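Local coordinates for Non-catalytic protein 1 (Piromyces equi, PDB 1WCU) that probably binds plant cell-wall polysaccharides as a non-catalytic, family 29 carbohydrate-binding module, at residues S7-T12 / R132-S137; F20-W25 / I48-L53; K77-R82 / F114-V119. One frame throughout, in Å; residues are numbered along the deposited sequence.

Interaction 1. Residues S7-T12 / R132-S137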
loop_
_atom_site.group_PDB
_atom_site.type_symbol
_atom_site.label_atom_id
_atom_site.label_comp_id
_atom_site.label_asym_id
_atom_site.label_seq_id
_atom_site.Cartn_x
_atom_site.Cartn_y
_atom_site.Cartn_z
ATOM N N SER A 7 -0.514 -8.752 -8.333
ATOM C CA SER A 7 -1.495 -8.964 -7.262
ATOM C C SER A 7 -2.311 -7.678 -7.162
ATOM O O SER A 7 -1.778 -6.655 -6.731
ATOM C CB SER A 7 -0.826 -9.194 -5.901
ATOM O OG SER A 7 -0.037 -10.379 -5.855
ATOM N N VAL A 8 -3.590 -7.736 -7.523
ATOM C CA VAL A 8 -4.469 -6.562 -7.470
ATOM C C VAL A 8 -5.184 -6.589 -6.119
ATOM O O VAL A 8 -6.079 -7.400 -5.892
ATOM C CB VAL A 8 -5.467 -6.550 -8.645
ATOM C CG1 VAL A 8 -6.380 -5.331 -8.576
ATOM C CG2 VAL A 8 -4.732 -6.587 -9.982
ATOM N N VAL A 9 -4.784 -5.698 -5.217
ATOM C CA VAL A 9 -5.261 -5.728 -3.828
ATOM C C VAL A 9 -6.621 -5.030 -3.699
ATOM O O VAL A 9 -7.529 -5.496 -3.008
ATOM C CB VAL A 9 -4.239 -5.026 -2.905
ATOM C CG1 VAL A 9 -4.723 -4.975 -1.469
ATOM C CG2 VAL A 9 -2.864 -5.691 -2.997
ATOM N N TYR A 10 -6.733 -3.905 -4.393
ATOM C CA TYR A 10 -7.920 -3.063 -4.351
ATOM C C TYR A 10 -7.998 -2.201 -5.598
ATOM O O TYR A 10 -7.003 -1.565 -5.955
ATOM C CB TYR A 10 -7.908 -2.173 -3.098
ATOM C CG TYR A 10 -9.057 -1.190 -3.056
ATOM C CD1 TYR A 10 -8.909 0.107 -3.523
ATOM C CD2 TYR A 10 -10.320 -1.566 -2.589
ATOM C CE1 TYR A 10 -9.976 1.002 -3.536
ATOM C CE2 TYR A 10 -11.378 -0.683 -2.602
ATOM C CZ TYR A 10 -11.210 0.606 -3.068
ATOM O OH TYR A 10 -12.259 1.495 -3.105
ATOM N N GLU A 11 -9.150 -2.167 -6.262
ATOM C CA GLU A 11 -9.358 -1.282 -7.405
ATOM C C GLU A 11 -10.186 -0.075 -6.982
ATOM O O GLU A 11 -9.627 0.989 -6.715
ATOM C CB GLU A 11 -9.987 -2.052 -8.579
ATOM C CG GLU A 11 -8.984 -2.984 -9.268
ATOM C CD GLU A 11 -9.540 -3.594 -10.564
ATOM O OE1 GLU A 11 -10.658 -4.124 -10.493
ATOM O OE2 GLU A 11 -8.853 -3.558 -11.622
ATOM N N THR A 12 -11.501 -0.267 -6.895
ATOM C CA THR A 12 -12.455 0.707 -6.374
ATOM C C THR A 12 -13.528 -0.089 -5.605
ATOM O O THR A 12 -13.397 -1.305 -5.454
ATOM C CB THR A 12 -13.093 1.527 -7.513
ATOM O OG1 THR A 12 -13.674 0.625 -8.479
ATOM C CG2 THR A 12 -12.058 2.428 -8.203
ATOM N N ARG A 132 -6.826 4.242 -4.455
ATOM C CA ARG A 132 -7.395 3.370 -5.475
ATOM C C ARG A 132 -6.284 2.594 -6.168
ATOM O O ARG A 132 -5.133 3.025 -6.176
ATOM C CB ARG A 132 -8.158 4.177 -6.541
ATOM C CG ARG A 132 -9.449 4.790 -6.050
ATOM C CD ARG A 132 -10.076 5.699 -7.109
ATOM N NE ARG A 132 -11.328 6.274 -6.625
ATOM C CZ ARG A 132 -11.968 7.296 -7.188
ATOM N NH1 ARG A 132 -11.494 7.854 -8.287
ATOM N NH2 ARG A 132 -13.064 7.774 -6.626
ATOM N N TYR A 133 -6.642 1.470 -6.775
ATOM C CA TYR A 133 -5.737 0.723 -7.660
ATOM C C TYR A 133 -4.405 0.381 -6.978
ATOM O O TYR A 133 -3.334 0.683 -7.492
ATOM C CB TYR A 133 -5.517 1.454 -9.002
ATOM C CG TYR A 133 -6.772 2.008 -9.641
ATOM C CD1 TYR A 133 -7.788 1.185 -10.091
ATOM C CD2 TYR A 133 -6.933 3.371 -9.757
ATOM C CE1 TYR A 133 -8.970 1.749 -10.673
ATOM C CE2 TYR A 133 -8.058 3.929 -10.314
ATOM C CZ TYR A 133 -9.067 3.133 -10.765
ATOM O OH TYR A 133 -10.174 3.764 -11.310
ATOM N N ILE A 134 -4.505 -0.273 -5.833
ATOM C CA ILE A 134 -3.344 -0.766 -5.115
ATOM C C ILE A 134 -2.943 -2.089 -5.758
ATOM O O ILE A 134 -3.682 -3.073 -5.686
ATOM C CB ILE A 134 -3.633 -0.968 -3.613
ATOM C CG1 ILE A 134 -4.109 0.350 -2.982
ATOM C CG2 ILE A 134 -2.362 -1.482 -2.926
ATOM C CD1 ILE A 134 -4.587 0.190 -1.543
ATOM N N ILE A 135 -1.782 -2.101 -6.403
ATOM C CA ILE A 135 -1.352 -3.232 -7.230
ATOM C C ILE A 135 0.124 -3.502 -6.987
ATOM O O ILE A 135 0.943 -2.597 -7.068
ATOM C CB ILE A 135 -1.549 -2.954 -8.755
ATOM C CG1 ILE A 135 -3.020 -2.655 -9.074
ATOM C CG2 ILE A 135 -1.029 -4.128 -9.596
ATOM C CD1 ILE A 135 -3.242 -2.042 -10.436
ATOM N N TYR A 136 0.469 -4.748 -6.705
ATOM C CA TYR A 136 1.860 -5.191 -6.625
ATOM C C TYR A 136 2.256 -5.955 -7.888
ATOM O O TYR A 136 1.503 -6.782 -8.374
ATOM C CB TYR A 136 2.049 -6.116 -5.411
ATOM C CG TYR A 136 3.397 -6.812 -5.444
ATOM C CD1 TYR A 136 4.566 -6.130 -5.090
ATOM C CD2 TYR A 136 3.524 -8.120 -5.884
ATOM C CE1 TYR A 136 5.804 -6.727 -5.163
ATOM C CE2 TYR A 136 4.785 -8.744 -5.950
ATOM C CZ TYR A 136 5.910 -8.046 -5.598
ATOM O OH TYR A 136 7.154 -8.649 -5.676
ATOM N N SER A 137 3.453 -5.687 -8.388
ATOM C CA SER A 137 4.030 -6.404 -9.517
ATOM C C SER A 137 5.359 -7.013 -9.101
ATOM O O SER A 137 6.167 -6.366 -8.437
ATOM C CB SER A 137 4.279 -5.437 -10.668
ATOM O OG SER A 137 4.938 -6.095 -11.741
#
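A classic beta bulge sets Val-9 and Tyr-10 against the single Ile-134 where strand 6-10, near the N-terminus, pairs antiparallel with 129-137, the last strand. Arg-132 lies opposite Glu-11 and Thr-12: its CB is 3.5 Å from Glu-11 O, and its extended chain passes Thr-12 CG2 before the guanidinium finds Asp-33 O and Asn-34 O. Its CA sits at the edge of the Tyr-10 ring. Tyr-133 N donates to a lone pair of Glu-11 O, which also lies over one face of the Tyr-133 ring. With CG held beside the backbone N (chi1 -45°), that ring runs back alongside Thr-12, its OH 3.9 Å from Thr-12 CG2. Ile-134 serves both bulge residues: its O takes Val-9 N at 2.9 Å and Tyr-10 N more weakly, while its N is bound to Tyr-10 O; its side chain, like that of Val-9, meets Leu-50 of the other sheet. Ile-135 and Val-8 form a regular non-hydrogen-bonded pair, Ile-135 CG1 lying 4.3 Å from Val-8 CG1. At Tyr-136, N and O both bond to Ser-7, and the hydroxyl to Gly-61 O. At this ring's edge Ser-7 OG lies 4.2 Å from Tyr-136 CD2.

Interaction 2. Residues F20-W25 / I48-L53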
loop_
_atom_site.group_PDB
_atom_site.type_symbol
_atom_site.label_atom_id
_atom_site.label_comp_id
_atom_site.label_asym_id
_atom_site.label_seq_id
_atom_site.Cartn_x
_atom_site.Cartn_y
_atom_site.Cartn_z
ATOM N N PHE A 20 -7.066 -10.609 0.742
ATOM C CA PHE A 20 -6.292 -9.504 1.322
ATOM C C PHE A 20 -7.014 -9.018 2.558
ATOM O O PHE A 20 -8.249 -9.010 2.610
ATOM C CB PHE A 20 -6.094 -8.383 0.298
ATOM C CG PHE A 20 -5.311 -8.822 -0.893
ATOM C CD1 PHE A 20 -3.936 -8.908 -0.841
ATOM C CD2 PHE A 20 -5.945 -9.252 -2.047
ATOM C CE1 PHE A 20 -3.224 -9.360 -1.924
ATOM C CE2 PHE A 20 -5.220 -9.701 -3.123
ATOM C CZ PHE A 20 -3.879 -9.752 -3.065
ATOM N N ASP A 21 -6.252 -8.647 3.579
ATOM C CA ASP A 21 -6.834 -8.194 4.846
ATOM C C ASP A 21 -5.987 -7.038 5.380
ATOM O O ASP A 21 -4.826 -6.894 5.028
ATOM C CB ASP A 21 -6.857 -9.376 5.820
ATOM C CG ASP A 21 -7.664 -9.120 7.063
ATOM O OD1 ASP A 21 -8.516 -8.198 7.070
ATOM O OD2 ASP A 21 -7.448 -9.885 8.047
ATOM N N ASN A 22 -6.580 -6.210 6.227
ATOM C CA ASN A 22 -5.891 -5.099 6.854
ATOM C C ASN A 22 -5.457 -5.480 8.259
ATOM O O ASN A 22 -6.302 -5.740 9.129
ATOM C CB ASN A 22 -6.798 -3.867 6.928
ATOM C CG ASN A 22 -6.191 -2.737 7.726
ATOM O OD1 ASN A 22 -4.971 -2.495 7.668
ATOM N ND2 ASN A 22 -7.036 -2.014 8.483
ATOM N N TRP A 23 -4.141 -5.535 8.459
ATOM C CA TRP A 23 -3.497 -5.809 9.751
ATOM C C TRP A 23 -2.769 -4.550 10.297
ATOM O O TRP A 23 -1.720 -4.623 10.952
ATOM C CB TRP A 23 -2.510 -6.966 9.597
ATOM C CG TRP A 23 -3.122 -8.313 9.345
ATOM C CD1 TRP A 23 -4.425 -8.613 9.069
ATOM C CD2 TRP A 23 -2.420 -9.558 9.389
ATOM N NE1 TRP A 23 -4.567 -9.983 8.909
ATOM C CE2 TRP A 23 -3.353 -10.579 9.128
ATOM C CE3 TRP A 23 -1.075 -9.909 9.635
ATOM C CZ2 TRP A 23 -2.974 -11.929 9.079
ATOM C CZ3 TRP A 23 -0.723 -11.233 9.595
ATOM C CH2 TRP A 23 -1.670 -12.224 9.343
ATOM N N GLY A 24 -3.340 -3.381 10.004
ATOM C CA GLY A 24 -2.766 -2.116 10.457
ATOM C C GLY A 24 -3.007 -1.811 11.915
ATOM O O GLY A 24 -3.355 -2.672 12.685
ATOM N N TRP A 25 -2.786 -0.569 12.305
ATOM C CA TRP A 25 -2.809 -0.188 13.704
ATOM C C TRP A 25 -3.111 1.300 13.863
ATOM O O TRP A 25 -2.847 2.111 12.985
ATOM C CB TRP A 25 -1.454 -0.506 14.360
ATOM C CG TRP A 25 -0.270 0.130 13.680
ATOM C CD1 TRP A 25 0.241 1.368 13.917
ATOM C CD2 TRP A 25 0.524 -0.433 12.637
ATOM N NE1 TRP A 25 1.299 1.617 13.086
ATOM C CE2 TRP A 25 1.500 0.518 12.291
ATOM C CE3 TRP A 25 0.512 -1.663 11.965
ATOM C CZ2 TRP A 25 2.456 0.284 11.291
ATOM C CZ3 TRP A 25 1.459 -1.886 10.988
ATOM C CH2 TRP A 25 2.405 -0.929 10.657
ATOM N N ILE A 48 -2.640 1.548 7.620
ATOM C CA ILE A 48 -3.145 0.265 7.132
ATOM C C ILE A 48 -1.943 -0.614 6.794
ATOM O O ILE A 48 -0.852 -0.111 6.498
ATOM C CB ILE A 48 -4.089 0.389 5.926
ATOM C CG1 ILE A 48 -3.416 1.126 4.765
ATOM C CG2 ILE A 48 -5.402 0.986 6.347
ATOM C CD1 ILE A 48 -4.178 0.999 3.474
ATOM N N SER A 49 -2.115 -1.924 6.875
ATOM C CA SER A 49 -1.069 -2.862 6.463
ATOM C C SER A 49 -1.760 -4.024 5.747
ATOM O O SER A 49 -2.452 -4.844 6.373
ATOM C CB SER A 49 -0.237 -3.324 7.650
ATOM O OG SER A 49 0.788 -4.173 7.171
ATOM N N LEU A 50 -1.627 -4.051 4.425
ATOM C CA LEU A 50 -2.442 -4.925 3.606
ATOM C C LEU A 50 -1.699 -6.237 3.396
ATOM O O LEU A 50 -0.702 -6.313 2.655
ATOM C CB LEU A 50 -2.815 -4.240 2.287
ATOM C CG LEU A 50 -3.553 -2.910 2.494
ATOM C CD1 LEU A 50 -3.778 -2.237 1.140
ATOM C CD2 LEU A 50 -4.890 -3.099 3.236
ATOM N N LYS A 51 -2.197 -7.248 4.095
ATOM C CA LYS A 51 -1.628 -8.599 4.160
ATOM C C LYS A 51 -2.175 -9.470 3.040
ATOM O O LYS A 51 -3.379 -9.518 2.810
ATOM C CB LYS A 51 -1.964 -9.216 5.537
ATOM C CG LYS A 51 -1.765 -10.728 5.666
ATOM C CD LYS A 51 -0.290 -11.149 5.766
ATOM C CE LYS A 51 -0.219 -12.673 5.965
ATOM N NZ LYS A 51 1.119 -13.224 6.333
ATOM N N ASN A 52 -1.257 -10.133 2.337
ATOM C CA ASN A 52 -1.595 -11.134 1.322
ATOM C C ASN A 52 -1.845 -12.476 1.998
ATOM O O ASN A 52 -0.927 -13.060 2.566
ATOM C CB ASN A 52 -0.437 -11.236 0.317
ATOM C CG ASN A 52 -0.814 -11.939 -0.951
ATOM O OD1 ASN A 52 -1.746 -12.742 -0.987
ATOM N ND2 ASN A 52 -0.121 -11.609 -2.017
ATOM N N LEU A 53 -3.091 -12.945 1.921
ATOM C CA LEU A 53 -3.479 -14.262 2.430
ATOM C C LEU A 53 -3.541 -15.320 1.335
ATOM O O LEU A 53 -3.799 -16.488 1.631
ATOM C CB LEU A 53 -4.838 -14.163 3.131
ATOM C CG LEU A 53 -4.858 -13.220 4.341
ATOM C CD1 LEU A 53 -6.311 -12.976 4.764
ATOM C CD2 LEU A 53 -4.029 -13.763 5.482
#
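Phe-20, Asp-21 and Asn-22 pair antiparallel with Asn-52, Lys-51 and Leu-50, the strands running at 153° to each other, and the backbones of Asp-21 and Lys-51 exchange hydrogen bonds. Past the strand end, Trp-23 N still reaches Ser-49 O at 2.8 Å, but the next bond comes from a side chain. Asn-22 extends its amide toward the partner strand, CG anti to the backbone N (chi1 173°), and OD1 accepts Ser-49 N at 3.0 Å almost head-on to its C=O bond. The same oxygen takes Gly-24 N from above the amide plane, an Asx turn. A leucine in place of Asn-22 would probably leave the amides of Ser-49 and Gly-24 without their shared acceptor. Gly-24 lacks a CB, which would collide with Ile-48 CA, and the chain can therefore lie this close.

On the face carrying Asp-21 and Lys-51, the lysine chain passes obliquely over one face of the Trp-23 indole. Lys-51 CG stands 3.7 Å from the centroid of the Trp-23 six-membered ring, a CH-pi contact, and the bend at chi2 (75°) carries CD and CE on across it. NE1 helps to hold the ring's rotation by donating to Asp-21 OD2, which lies in the indole plane but is met from above its own carboxylate plane. Trp-23 O bonds to a glycerol, probably from the crystallisation liquor, consistent with a sugar-binding surface. On the other face, Phe-20 CE1 lies 3.7 Å from Asn-52 CG.

Strand 20-22 is outermost in its five-stranded sheet, and strand 47-52 separates it from 116-121. Lys-51 NZ forms a salt bridge with Asp-115, just before that strand, while Phe-20 and Leu-50 pack on Val-9 of strand 6-10, in the other sheet.

Interaction 3. Residues K77-R82 / F114-V119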
loop_
_atom_site.group_PDB
_atom_site.type_symbol
_atom_site.label_atom_id
_atom_site.label_comp_id
_atom_site.label_asym_id
_atom_site.label_seq_id
_atom_site.Cartn_x
_atom_site.Cartn_y
_atom_site.Cartn_z
ATOM N N LYS A 77 5.515 1.569 3.130
ATOM C CA LYS A 77 6.520 0.656 3.652
ATOM C C LYS A 77 6.114 -0.781 3.341
ATOM O O LYS A 77 4.983 -1.046 2.947
ATOM C CB LYS A 77 6.641 0.798 5.172
ATOM C CG LYS A 77 6.842 2.216 5.697
ATOM C CD LYS A 77 6.866 2.219 7.202
ATOM C CE LYS A 77 7.082 3.583 7.833
ATOM N NZ LYS A 77 7.592 3.367 9.198
ATOM N N VAL A 78 7.036 -1.703 3.575
ATOM C CA VAL A 78 6.728 -3.132 3.618
ATOM C C VAL A 78 7.099 -3.702 4.991
ATOM O O VAL A 78 7.970 -3.167 5.676
ATOM C CB VAL A 78 7.434 -3.946 2.476
ATOM C CG1 VAL A 78 6.971 -3.445 1.117
ATOM C CG2 VAL A 78 8.930 -3.892 2.592
ATOM N N GLN A 79 6.389 -4.750 5.406
ATOM C CA GLN A 79 6.759 -5.508 6.588
ATOM C C GLN A 79 6.480 -6.997 6.332
ATOM O O GLN A 79 6.177 -7.402 5.206
ATOM C CB GLN A 79 6.057 -4.985 7.862
ATOM C CG GLN A 79 4.564 -5.264 7.877
ATOM C CD GLN A 79 3.829 -4.875 9.141
ATOM O OE1 GLN A 79 2.691 -4.416 9.070
ATOM N NE2 GLN A 79 4.431 -5.128 10.310
ATOM N N GLY A 80 6.632 -7.834 7.348
ATOM C CA GLY A 80 6.570 -9.280 7.152
ATOM C C GLY A 80 7.668 -9.740 6.208
ATOM O O GLY A 80 7.455 -10.624 5.370
ATOM N N VAL A 81 8.851 -9.150 6.366
ATOM C CA VAL A 81 9.982 -9.426 5.485
ATOM C C VAL A 81 10.729 -10.672 5.956
ATOM O O VAL A 81 11.062 -10.819 7.133
ATOM C CB VAL A 81 10.938 -8.210 5.410
ATOM C CG1 VAL A 81 12.113 -8.471 4.471
ATOM C CG2 VAL A 81 10.171 -6.990 4.911
ATOM N N ARG A 82 10.972 -11.594 5.031
ATOM C CA ARG A 82 11.636 -12.851 5.367
ATOM C C ARG A 82 13.014 -12.526 5.914
ATOM O O ARG A 82 13.832 -11.727 5.266
ATOM C CB ARG A 82 11.733 -13.742 4.130
ATOM C CG ARG A 82 12.071 -15.213 4.369
ATOM C CD ARG A 82 12.034 -15.907 3.024
ATOM N NE ARG A 82 12.358 -17.325 3.145
ATOM C CZ ARG A 82 12.286 -18.182 2.144
ATOM N NH1 ARG A 82 11.897 -17.772 0.960
ATOM N NH2 ARG A 82 12.629 -19.443 2.344
ATOM N N PHE A 114 8.309 -10.002 1.096
ATOM C CA PHE A 114 7.416 -9.377 2.087
ATOM C C PHE A 114 5.955 -9.766 1.908
ATOM O O PHE A 114 5.559 -10.152 0.801
ATOM C CB PHE A 114 7.559 -7.836 2.008
ATOM C CG PHE A 114 6.986 -7.248 0.746
ATOM C CD1 PHE A 114 7.698 -7.290 -0.452
ATOM C CD2 PHE A 114 5.698 -6.725 0.728
ATOM C CE1 PHE A 114 7.168 -6.787 -1.622
ATOM C CE2 PHE A 114 5.146 -6.218 -0.440
ATOM C CZ PHE A 114 5.885 -6.263 -1.628
ATOM N N ASP A 115 5.170 -9.660 2.983
ATOM C CA ASP A 115 3.775 -10.105 2.964
ATOM C C ASP A 115 2.753 -8.990 3.227
ATOM O O ASP A 115 1.557 -9.264 3.218
ATOM C CB ASP A 115 3.530 -11.245 3.955
ATOM C CG ASP A 115 3.544 -10.800 5.388
ATOM O OD1 ASP A 115 3.724 -9.597 5.610
ATOM O OD2 ASP A 115 3.368 -11.661 6.288
ATOM N N ARG A 116 3.219 -7.758 3.441
ATOM C CA ARG A 116 2.343 -6.644 3.846
ATOM C C ARG A 116 2.818 -5.319 3.261
ATOM O O ARG A 116 4.017 -4.992 3.337
ATOM C CB ARG A 116 2.295 -6.518 5.369
ATOM C CG ARG A 116 1.153 -7.230 6.045
ATOM C CD ARG A 116 1.395 -7.412 7.531
ATOM N NE ARG A 116 2.293 -8.529 7.753
ATOM C CZ ARG A 116 2.562 -9.080 8.924
ATOM N NH1 ARG A 116 2.160 -8.530 10.050
ATOM N NH2 ARG A 116 3.313 -10.157 8.948
ATOM N N ILE A 117 1.857 -4.569 2.715
ATOM C CA ILE A 117 2.050 -3.219 2.215
ATOM C C ILE A 117 1.447 -2.228 3.220
ATOM O O ILE A 117 0.232 -2.230 3.462
ATOM C CB ILE A 117 1.366 -3.028 0.836
ATOM C CG1 ILE A 117 1.979 -3.973 -0.194
ATOM C CG2 ILE A 117 1.495 -1.565 0.380
ATOM C CD1 ILE A 117 1.232 -4.056 -1.523
ATOM N N ILE A 118 2.286 -1.354 3.755
ATOM C CA ILE A 118 1.893 -0.356 4.754
ATOM C C ILE A 118 1.724 1.018 4.128
ATOM O O ILE A 118 2.555 1.440 3.333
ATOM C CB ILE A 118 2.996 -0.238 5.835
ATOM C CG1 ILE A 118 3.056 -1.499 6.708
ATOM C CG2 ILE A 118 2.786 0.991 6.716
ATOM C CD1 ILE A 118 4.383 -1.634 7.454
ATOM N N VAL A 119 0.640 1.703 4.474
ATOM C CA VAL A 119 0.462 3.133 4.152
ATOM C C VAL A 119 0.221 3.802 5.493
ATOM O O VAL A 119 -0.617 3.337 6.258
ATOM C CB VAL A 119 -0.706 3.404 3.188
ATOM C CG1 VAL A 119 -0.801 4.887 2.830
ATOM C CG2 VAL A 119 -0.522 2.592 1.907
HETATM O O HOH W 1 0.890 -5.833 10.702
HETATM O O HOH W 2 6.051 -12.857 6.366
#
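Gln-79 lies obliquely across Arg-116, its amide turned 33° from the guanidinium plane, and the aliphatic parts of the two chains make the contact, CG of Gln-79 lying 3.6 Å from Arg-116 CB. Gln-79 holds CG between its backbone N and carbonyl carbon (chi1 70°), then runs out extended, crossing Ile-118 at about a right angle, Ile-118 CD1 lying 3.6 Å from Gln-79 OE1. OE1 of this buried amide probably bonds to Ser-49 OG and takes a proton from a water that in turn accepts from Arg-116 NH1, and NE2 donates to Glu-86 O.

The guanidinium is held by Asp-115 side-on: Arg-116 NE meets Asp-115 OD1 at 2.8 Å and nearly straight, and NH2 uses the syn lone pair of OD2. Glu-86 provides NH2 with a second carboxylate and Lys-51 also pairs with OD2, a linked set of charges that probably keeps these groups ionised. Gly-80, at positive phi, brings its CA to within 3.3 Å of Asp-115 OD1, where a CB would clash.

On the opposite face of the sheet, Val-78 meets Phe-114 at about a right angle. Val-78 CG1 sits over the ring, 3.7 Å from the Phe-114 centroid, a CH-pi contact; Tyr-58 and Tyr-136 also meet this ring.

Gln-79 is matched by two consecutive residues, Asp-115 and Arg-116, whose N atoms each make a weak hydrogen bond to Gln-79 O: a classic bulge. With Trp-23 and Trp-25 beside Arg-116 and Gln-79, this polar and aromatic mixture is consistent with the carbohydrate-binding face of a beta-sandwich module.

In the fold
Interactions 2 and 3 lie in one five-stranded antiparallel sheet, centres about 9 Å apart, and use neighbouring strands of it, 47-52 in interaction 2 and 116-121 in interaction 3; interaction 1 belongs to the other sheet, its centre about 13 Å from interaction 2 and 15 Å from interaction 3. Along the chain, interaction 1 joins near-terminal segments and encloses the other two, which follow in series. The sheets meet in a beta-sandwich through Val-9 and Ile-134 against Leu-50, and Tyr-136 also packs on Phe-114 of interaction 3. Away from that core, Ser-49 with Gln-79 and Lys-51 with Asp-115 join interactions 2 and 3 by polar bonds beside two tryptophans, probably suited to a sugar chain.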